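Long-range contact in major pilin backbone protein T-antigen, T13 (Streptococcus pyogenes, PDB 6BBT), which forms the repeating backbone subunit of the pili on the streptococcal surface and is the Lancefield T-antigen used in serotyping: residues Y188-D199 with Q219-I230. Numbering follows the deposited sequence.
Sequences YEKGQVVKIIQD and QSIMLAKLPIGI
Ile197 and Met222 pair across two antiparallel strands, 193-198 and 220-223, in one sheet of a transthyretin-clan beta-sandwich domain, the second domain of this pilin. Ile197 N to Met222 O is 2.8 Å and nearly straight (168°). Met222 N returns a bond to Ile197 O at 3.2 Å. Past this pair, direct pairing gives way to water where the second strand turns a corner at Ala224 and Lys225.

The tight side is apolar and faces the domain core. Ile196 and Ile221 meet by their chain ends, CD1 to CD1 at 3.3 Å, closer than usual van der Waals contact. Both hold CG1 anti to the backbone N, which brings the two ends together. Ile196 CG1 also meets Leu223 CG at 3.9 Å. The aliphatic part of Gln198 runs alongside Ile221, while its OE1 bonds to Tyr211 OH. Val194 spreads its two methyls: CG1 meets Leu226 CD1, and CG2 meets Pro227 CD at 3.8 Å. From the facing sheet, Leu180 packs on Leu223, and Leu182 on Val194 and Leu226.

On the loose side, one water accepts from Lys195 N and donates to Lys225 O. A second donates to Lys195 O and accepts from Lys225 N. The two strands thus stay joined across the corner without direct backbone bonds. Lys195 NZ pairs with Asp204, and Lys225 NZ with Asp21 and Glu23. At the far end, where Asp199 is exposed, another water links Asp199 N to Ser220 O.

Beyond the corner, Tyr188 lays its ring over Pro227. Pro227 CB sits 3.5 Å from the ring centroid, only 5° off the normal, a CH-pi contact. Ile230 CG2 packs obliquely on CD2 of the ring. Tyr188 OH accepts from one water, which takes Ile228 N, and donates to another, 2.6 Å from OH, that donates to Ile228 O.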
ATOM      1  N   TYR A 188      -6.922  -6.398  -1.152  1.00 13.14           N
ATOM      2  CA  TYR A 188      -7.712  -6.582   0.067  1.00 13.59           C
ATOM      3  C   TYR A 188      -8.683  -7.729  -0.146  1.00 13.88           C
ATOM      4  O   TYR A 188      -9.662  -7.592  -0.854  1.00 13.08           O
ATOM      5  CB  TYR A 188      -8.452  -5.266   0.422  1.00 14.08           C
ATOM      6  CG  TYR A 188      -7.501  -4.104   0.498  1.00 14.09           C
ATOM      7  CD1 TYR A 188      -6.702  -3.917   1.611  1.00 14.86           C
ATOM      8  CD2 TYR A 188      -7.362  -3.222  -0.570  1.00 14.60           C
ATOM      9  CE1 TYR A 188      -5.812  -2.857   1.686  1.00 14.96           C
ATOM     10  CE2 TYR A 188      -6.484  -2.161  -0.509  1.00 14.53           C
ATOM     11  CZ  TYR A 188      -5.695  -1.999   0.609  1.00 15.23           C
ATOM     12  OH  TYR A 188      -4.821  -0.953   0.649  1.00 16.99           O
ATOM     13  N   GLU A 189      -8.406  -8.842   0.515  1.00 14.85           N
ATOM     14  CA  GLU A 189      -8.994 -10.121   0.207  1.00 16.03           C
ATOM     15  C   GLU A 189     -10.242 -10.416   1.025  1.00 15.12           C
ATOM     16  O   GLU A 189     -10.466  -9.865   2.121  1.00 13.69           O
ATOM     17  CB  GLU A 189      -7.969 -11.219   0.456  1.00 18.35           C
ATOM     18  CG  GLU A 189      -6.680 -11.017  -0.340  1.00 20.89           C
ATOM     19  CD  GLU A 189      -5.902 -12.303  -0.519  1.00 24.20           C
ATOM     20  OE1 GLU A 189      -5.566 -12.943   0.503  1.00 27.38           O
ATOM     21  OE2 GLU A 189      -5.635 -12.672  -1.684  1.00 27.21           O
ATOM     22  N   LYS A 190     -11.031 -11.322   0.473  1.00 14.53           N
ATOM     23  CA  LYS A 190     -12.226 -11.859   1.122  1.00 15.25           C
ATOM     24  C   LYS A 190     -11.929 -12.364   2.516  1.00 14.05           C
ATOM     25  O   LYS A 190     -10.899 -12.991   2.764  1.00 13.16           O
ATOM     26  CB  LYS A 190     -12.766 -13.035   0.291  1.00 16.78           C
ATOM     27  CG  LYS A 190     -14.064 -13.650   0.782  1.00 19.65           C
ATOM     28  CD  LYS A 190     -14.517 -14.754  -0.181  1.00 22.01           C
ATOM     29  CE  LYS A 190     -15.656 -15.587   0.414  1.00 23.85           C
ATOM     30  NZ  LYS A 190     -16.886 -14.814   0.780  1.00 25.51           N
ATOM     31  N   GLY A 191     -12.844 -12.097   3.433  1.00 13.37           N
ATOM     32  CA  GLY A 191     -12.674 -12.553   4.790  1.00 13.41           C
ATOM     33  C   GLY A 191     -11.872 -11.629   5.696  1.00 13.92           C
ATOM     34  O   GLY A 191     -11.793 -11.892   6.891  1.00 13.81           O
ATOM     35  N   GLN A 192     -11.274 -10.557   5.162  1.00 14.13           N
ATOM     36  CA  GLN A 192     -10.648  -9.537   6.018  1.00 14.44           C
ATOM     37  C   GLN A 192     -11.715  -8.564   6.480  1.00 14.74           C
ATOM     38  O   GLN A 192     -12.792  -8.479   5.873  1.00 14.25           O
ATOM     39  CB  GLN A 192      -9.523  -8.843   5.265  1.00 14.77           C
ATOM     40  CG  GLN A 192      -8.430  -9.823   4.877  1.00 15.10           C
ATOM     41  CD  GLN A 192      -7.700 -10.368   6.082  1.00 16.01           C
ATOM     42  OE1 GLN A 192      -7.334  -9.632   6.966  1.00 16.78           O
ATOM     43  NE2 GLN A 192      -7.483 -11.655   6.118  1.00 17.20           N
ATOM     44  N   VAL A 193     -11.438  -7.827   7.555  1.00 15.30           N
ATOM     45  CA  VAL A 193     -12.462  -6.991   8.180  1.00 15.76           C
ATOM     46  C   VAL A 193     -12.127  -5.503   8.033  1.00 15.30           C
ATOM     47  O   VAL A 193     -10.961  -5.114   8.020  1.00 13.73           O
ATOM     48  CB  VAL A 193     -12.745  -7.345   9.664  1.00 17.87           C
ATOM     49  CG1 VAL A 193     -13.321  -8.742   9.790  1.00 19.26           C
ATOM     50  CG2 VAL A 193     -11.528  -7.258  10.547  1.00 18.64           C
ATOM     51  N   VAL A 194     -13.177  -4.721   7.835  1.00 14.96           N
ATOM     52  CA  VAL A 194     -13.119  -3.279   7.757  1.00 15.86           C
ATOM     53  C   VAL A 194     -14.088  -2.768   8.833  1.00 16.28           C
ATOM     54  O   VAL A 194     -15.205  -3.284   8.998  1.00 14.59           O
ATOM     55  CB  VAL A 194     -13.559  -2.784   6.346  1.00 16.55           C
ATOM     56  CG1 VAL A 194     -13.608  -1.258   6.263  1.00 17.09           C
ATOM     57  CG2 VAL A 194     -12.598  -3.312   5.265  1.00 17.24           C
ATOM     58  N   LYS A 195     -13.666  -1.734   9.548  1.00 16.75           N
ATOM     59  CA  LYS A 195     -14.475  -1.180  10.626  1.00 16.85           C
ATOM     60  C   LYS A 195     -15.642  -0.339  10.102  1.00 15.94           C
ATOM     61  O   LYS A 195     -15.528   0.360   9.104  1.00 15.25           O
ATOM     62  CB  LYS A 195     -13.610  -0.328  11.544  1.00 18.52           C
ATOM     63  CG  LYS A 195     -12.480  -1.109  12.179  1.00 20.07           C
ATOM     64  CD  LYS A 195     -13.034  -2.062  13.232  1.00 21.19           C
ATOM     65  CE  LYS A 195     -12.024  -3.092  13.596  1.00 22.77           C
ATOM     66  NZ  LYS A 195     -12.563  -3.857  14.750  1.00 23.68           N
ATOM     67  N   ILE A 196     -16.773  -0.439  10.787  1.00 15.17           N
ATOM     68  CA  ILE A 196     -17.918   0.390  10.532  1.00 15.00           C
ATOM     69  C   ILE A 196     -18.393   0.948  11.885  1.00 16.27           C
ATOM     70  O   ILE A 196     -18.322   0.240  12.900  1.00 15.70           O
ATOM     71  CB  ILE A 196     -19.032  -0.388   9.814  1.00 15.52           C
ATOM     72  CG1 ILE A 196     -20.166   0.528   9.354  1.00 16.54           C
ATOM     73  CG2 ILE A 196     -19.611  -1.515  10.654  1.00 15.67           C
ATOM     74  CD1 ILE A 196     -21.092  -0.123   8.347  1.00 17.07           C
ATOM     75  N   ILE A 197     -18.881   2.188  11.883  1.00 16.04           N
ATOM     76  CA  ILE A 197     -19.486   2.781  13.079  1.00 17.54           C
ATOM     77  C   ILE A 197     -20.964   2.895  12.824  1.00 17.83           C
ATOM     78  O   ILE A 197     -21.393   3.554  11.880  1.00 17.68           O
ATOM     79  CB  ILE A 197     -18.870   4.138  13.453  1.00 18.54           C
ATOM     80  CG1 ILE A 197     -17.372   3.948  13.692  1.00 18.81           C
ATOM     81  CG2 ILE A 197     -19.595   4.716  14.693  1.00 18.74           C
ATOM     82  CD1 ILE A 197     -16.571   5.225  13.757  1.00 20.20           C
ATOM     83  N   GLN A 198     -21.738   2.237  13.676  1.00 18.50           N
ATOM     84  CA  GLN A 198     -23.145   2.014  13.443  1.00 19.05           C
ATOM     85  C   GLN A 198     -23.873   2.162  14.778  1.00 19.00           C
ATOM     86  O   GLN A 198     -23.532   1.479  15.738  1.00 17.98           O
ATOM     87  CB  GLN A 198     -23.291   0.600  12.880  1.00 20.71           C
ATOM     88  CG  GLN A 198     -24.697   0.049  12.776  1.00 22.17           C
ATOM     89  CD  GLN A 198     -24.741  -1.303  12.059  1.00 23.28           C
ATOM     90  OE1 GLN A 198     -23.795  -1.696  11.380  1.00 26.17           O
ATOM     91  NE2 GLN A 198     -25.843  -2.008  12.201  1.00 24.34           N
ATOM     92  N   ASP A 199     -24.840   3.074  14.821  1.00 20.19           N
ATOM     93  CA  ASP A 199     -25.510   3.491  16.057  1.00 22.50           C
ATOM     94  C   ASP A 199     -24.529   3.714  17.225  1.00 20.81           C
ATOM     95  O   ASP A 199     -24.740   3.225  18.333  1.00 19.78           O
ATOM     96  CB  ASP A 199     -26.584   2.471  16.438  1.00 26.29           C
ATOM     97  CG  ASP A 199     -27.520   2.993  17.544  1.00 30.60           C
ATOM     98  OD1 ASP A 199     -27.911   4.183  17.498  1.00 33.06           O
ATOM     99  OD2 ASP A 199     -27.830   2.218  18.474  1.00 34.80           O
ATOM    100  N   GLN A 219     -30.411   9.270   9.994  1.00 25.67           N
ATOM    101  CA  GLN A 219     -29.432   8.376  10.598  1.00 26.41           C
ATOM    102  C   GLN A 219     -28.359   8.076   9.554  1.00 25.58           C
ATOM    103  O   GLN A 219     -28.656   7.988   8.363  1.00 23.80           O
ATOM    104  CB  GLN A 219     -30.111   7.088  11.063  1.00 27.56           C
ATOM    105  CG  GLN A 219     -29.298   6.260  12.045  1.00 29.28           C
ATOM    106  CD  GLN A 219     -30.024   4.999  12.481  1.00 30.67           C
ATOM    107  OE1 GLN A 219     -31.042   4.629  11.906  1.00 31.17           O
ATOM    108  NE2 GLN A 219     -29.491   4.324  13.490  1.00 32.01           N
ATOM    109  N   SER A 220     -27.120   7.924  10.008  1.00 25.20           N
ATOM    110  CA  SER A 220     -25.996   7.589   9.135  1.00 23.89           C
ATOM    111  C   SER A 220     -25.161   6.442   9.696  1.00 23.13           C
ATOM    112  O   SER A 220     -25.238   6.101  10.872  1.00 22.25           O
ATOM    113  CB  SER A 220     -25.094   8.803   8.926  1.00 23.27           C
ATOM    114  OG  SER A 220     -24.576   9.264  10.155  1.00 24.00           O
ATOM    115  N   ILE A 221     -24.368   5.852   8.822  1.00 21.37           N
ATOM    116  CA  ILE A 221     -23.368   4.858   9.184  1.00 21.12           C
ATOM    117  C   ILE A 221     -22.064   5.349   8.524  1.00 20.25           C
ATOM    118  O   ILE A 221     -22.120   6.089   7.535  1.00 18.42           O
ATOM    119  CB  ILE A 221     -23.891   3.477   8.721  1.00 23.71           C
ATOM    120  CG1 ILE A 221     -23.335   2.356   9.558  1.00 25.73           C
ATOM    121  CG2 ILE A 221     -23.682   3.241   7.222  1.00 23.47           C
ATOM    122  CD1 ILE A 221     -24.061   1.048   9.308  1.00 28.47           C
ATOM    123  N   MET A 222     -20.903   5.030   9.096  0.50 19.74           N
ATOM    124  CA  MET A 222     -19.627   5.434   8.477  0.50 20.35           C
ATOM    125  C   MET A 222     -18.564   4.359   8.596  0.50 18.46           C
ATOM    126  O   MET A 222     -18.399   3.742   9.648  0.50 16.63           O
ATOM    127  CB  MET A 222     -19.072   6.739   9.059  0.50 22.54           C
ATOM    128  CG  MET A 222     -17.852   7.259   8.274  0.50 24.82           C
ATOM    129  SD  MET A 222     -16.919   8.605   9.035  0.50 30.27           S
ATOM    130  CE  MET A 222     -17.262   8.289  10.752  0.50 28.14           C
ATOM    131  N   LEU A 223     -17.848   4.145   7.497  1.00 17.72           N
ATOM    132  CA  LEU A 223     -16.676   3.297   7.472  1.00 17.11           C
ATOM    133  C   LEU A 223     -15.550   4.294   7.360  1.00 16.96           C
ATOM    134  O   LEU A 223     -15.385   4.903   6.303  1.00 18.15           O
ATOM    135  CB  LEU A 223     -16.709   2.328   6.281  1.00 17.72           C
ATOM    136  CG  LEU A 223     -17.918   1.383   6.261  1.00 18.20           C
ATOM    137  CD1 LEU A 223     -19.000   1.938   5.344  1.00 19.51           C
ATOM    138  CD2 LEU A 223     -17.564  -0.035   5.825  1.00 18.48           C
ATOM    139  N   ALA A 224     -14.780   4.478   8.429  1.00 16.13           N
ATOM    140  CA  ALA A 224     -13.827   5.610   8.512  1.00 16.84           C
ATOM    141  C   ALA A 224     -12.403   5.293   8.048  1.00 17.67           C
ATOM    142  O   ALA A 224     -11.609   6.219   7.842  1.00 18.38           O
ATOM    143  CB  ALA A 224     -13.784   6.154   9.933  1.00 17.14           C
ATOM    144  N   LYS A 225     -12.078   3.999   7.932  1.00 16.70           N
ATOM    145  CA  LYS A 225     -10.741   3.524   7.617  1.00 17.20           C
ATOM    146  C   LYS A 225     -10.862   2.484   6.493  1.00 16.51           C
ATOM    147  O   LYS A 225     -10.456   1.342   6.630  1.00 16.45           O
ATOM    148  CB  LYS A 225     -10.087   2.948   8.876  1.00 18.14           C
ATOM    149  CG  LYS A 225      -9.880   3.980  10.015  1.00 19.35           C
ATOM    150  CD  LYS A 225      -9.380   3.351  11.314  1.00 20.21           C
ATOM    151  CE  LYS A 225      -9.392   4.346  12.487  1.00 21.44           C
ATOM    152  NZ  LYS A 225      -8.876   3.758  13.781  1.00 20.93           N
ATOM    153  N   LEU A 226     -11.439   2.925   5.382  1.00 16.28           N
ATOM    154  CA  LEU A 226     -11.802   2.072   4.279  1.00 16.17           C
ATOM    155  C   LEU A 226     -10.614   1.930   3.307  1.00 15.99           C
ATOM    156  O   LEU A 226      -9.982   2.931   2.981  1.00 15.38           O
ATOM    157  CB  LEU A 226     -13.001   2.692   3.562  1.00 17.39           C
ATOM    158  CG  LEU A 226     -13.719   1.889   2.490  1.00 17.65           C
ATOM    159  CD1 LEU A 226     -14.332   0.593   2.997  1.00 18.13           C
ATOM    160  CD2 LEU A 226     -14.802   2.753   1.889  1.00 18.64           C
ATOM    161  N   PRO A 227     -10.311   0.697   2.848  1.00 15.45           N
ATOM    162  CA  PRO A 227      -9.238   0.531   1.883  1.00 15.63           C
ATOM    163  C   PRO A 227      -9.516   1.261   0.571  1.00 16.45           C
ATOM    164  O   PRO A 227     -10.674   1.350   0.135  1.00 16.51           O
ATOM    165  CB  PRO A 227      -9.171  -0.984   1.659  1.00 15.49           C
ATOM    166  CG  PRO A 227      -9.780  -1.578   2.858  1.00 15.77           C
ATOM    167  CD  PRO A 227     -10.841  -0.606   3.295  1.00 15.52           C
ATOM    168  N   ILE A 228      -8.453   1.824  -0.002  1.00 17.52           N
ATOM    169  CA  ILE A 228      -8.518   2.534  -1.275  1.00 18.47           C
ATOM    170  C   ILE A 228      -8.405   1.533  -2.409  1.00 18.90           C
ATOM    171  O   ILE A 228      -7.575   0.632  -2.371  1.00 19.10           O
ATOM    172  CB  ILE A 228      -7.440   3.629  -1.367  1.00 18.81           C
ATOM    173  CG1 ILE A 228      -7.851   4.772  -0.446  1.00 18.00           C
ATOM    174  CG2 ILE A 228      -7.294   4.138  -2.819  1.00 19.52           C
ATOM    175  CD1 ILE A 228      -6.795   5.811  -0.218  1.00 18.54           C
ATOM    176  N   GLY A 229      -9.273   1.678  -3.403  1.00 20.65           N
ATOM    177  CA  GLY A 229      -9.225   0.827  -4.582  1.00 22.05           C
ATOM    178  C   GLY A 229     -10.128  -0.388  -4.542  1.00 23.81           C
ATOM    179  O   GLY A 229     -10.134  -1.158  -5.497  1.00 26.92           O
ATOM    180  N   ILE A 230     -10.888  -0.602  -3.464  1.00 22.79           N
ATOM    181  CA  ILE A 230     -11.865  -1.692  -3.484  1.00 22.85           C
ATOM    182  C   ILE A 230     -13.163  -1.176  -4.059  1.00 21.11           C
ATOM    183  O   ILE A 230     -13.389   0.021  -4.096  1.00 22.92           O
ATOM    184  CB  ILE A 230     -12.095  -2.362  -2.112  1.00 23.67           C
ATOM    185  CG1 ILE A 230     -12.624  -1.397  -1.054  1.00 24.04           C
ATOM    186  CG2 ILE A 230     -10.805  -3.029  -1.658  1.00 24.65           C
ATOM    187  CD1 ILE A 230     -13.183  -2.141   0.148  1.00 25.01           C
TER
HETATM  188  O   HOH W   1      -5.979   1.437   1.736  1.00 13.86           O
HETATM  189  O   HOH W   2      -4.893   0.721  -1.371  1.00 29.79           O
HETATM  190  O   HOH W   3     -10.968  -0.604   8.829  1.00 16.07           O
HETATM  191  O   HOH W   4     -13.284   1.603   8.270  1.00 22.10           O
HETATM  192  O   HOH W   5     -15.372   3.104  10.846  1.00 29.25           O
HETATM  193  O   HOH W   6     -26.023   3.991  12.485  1.00 36.21           O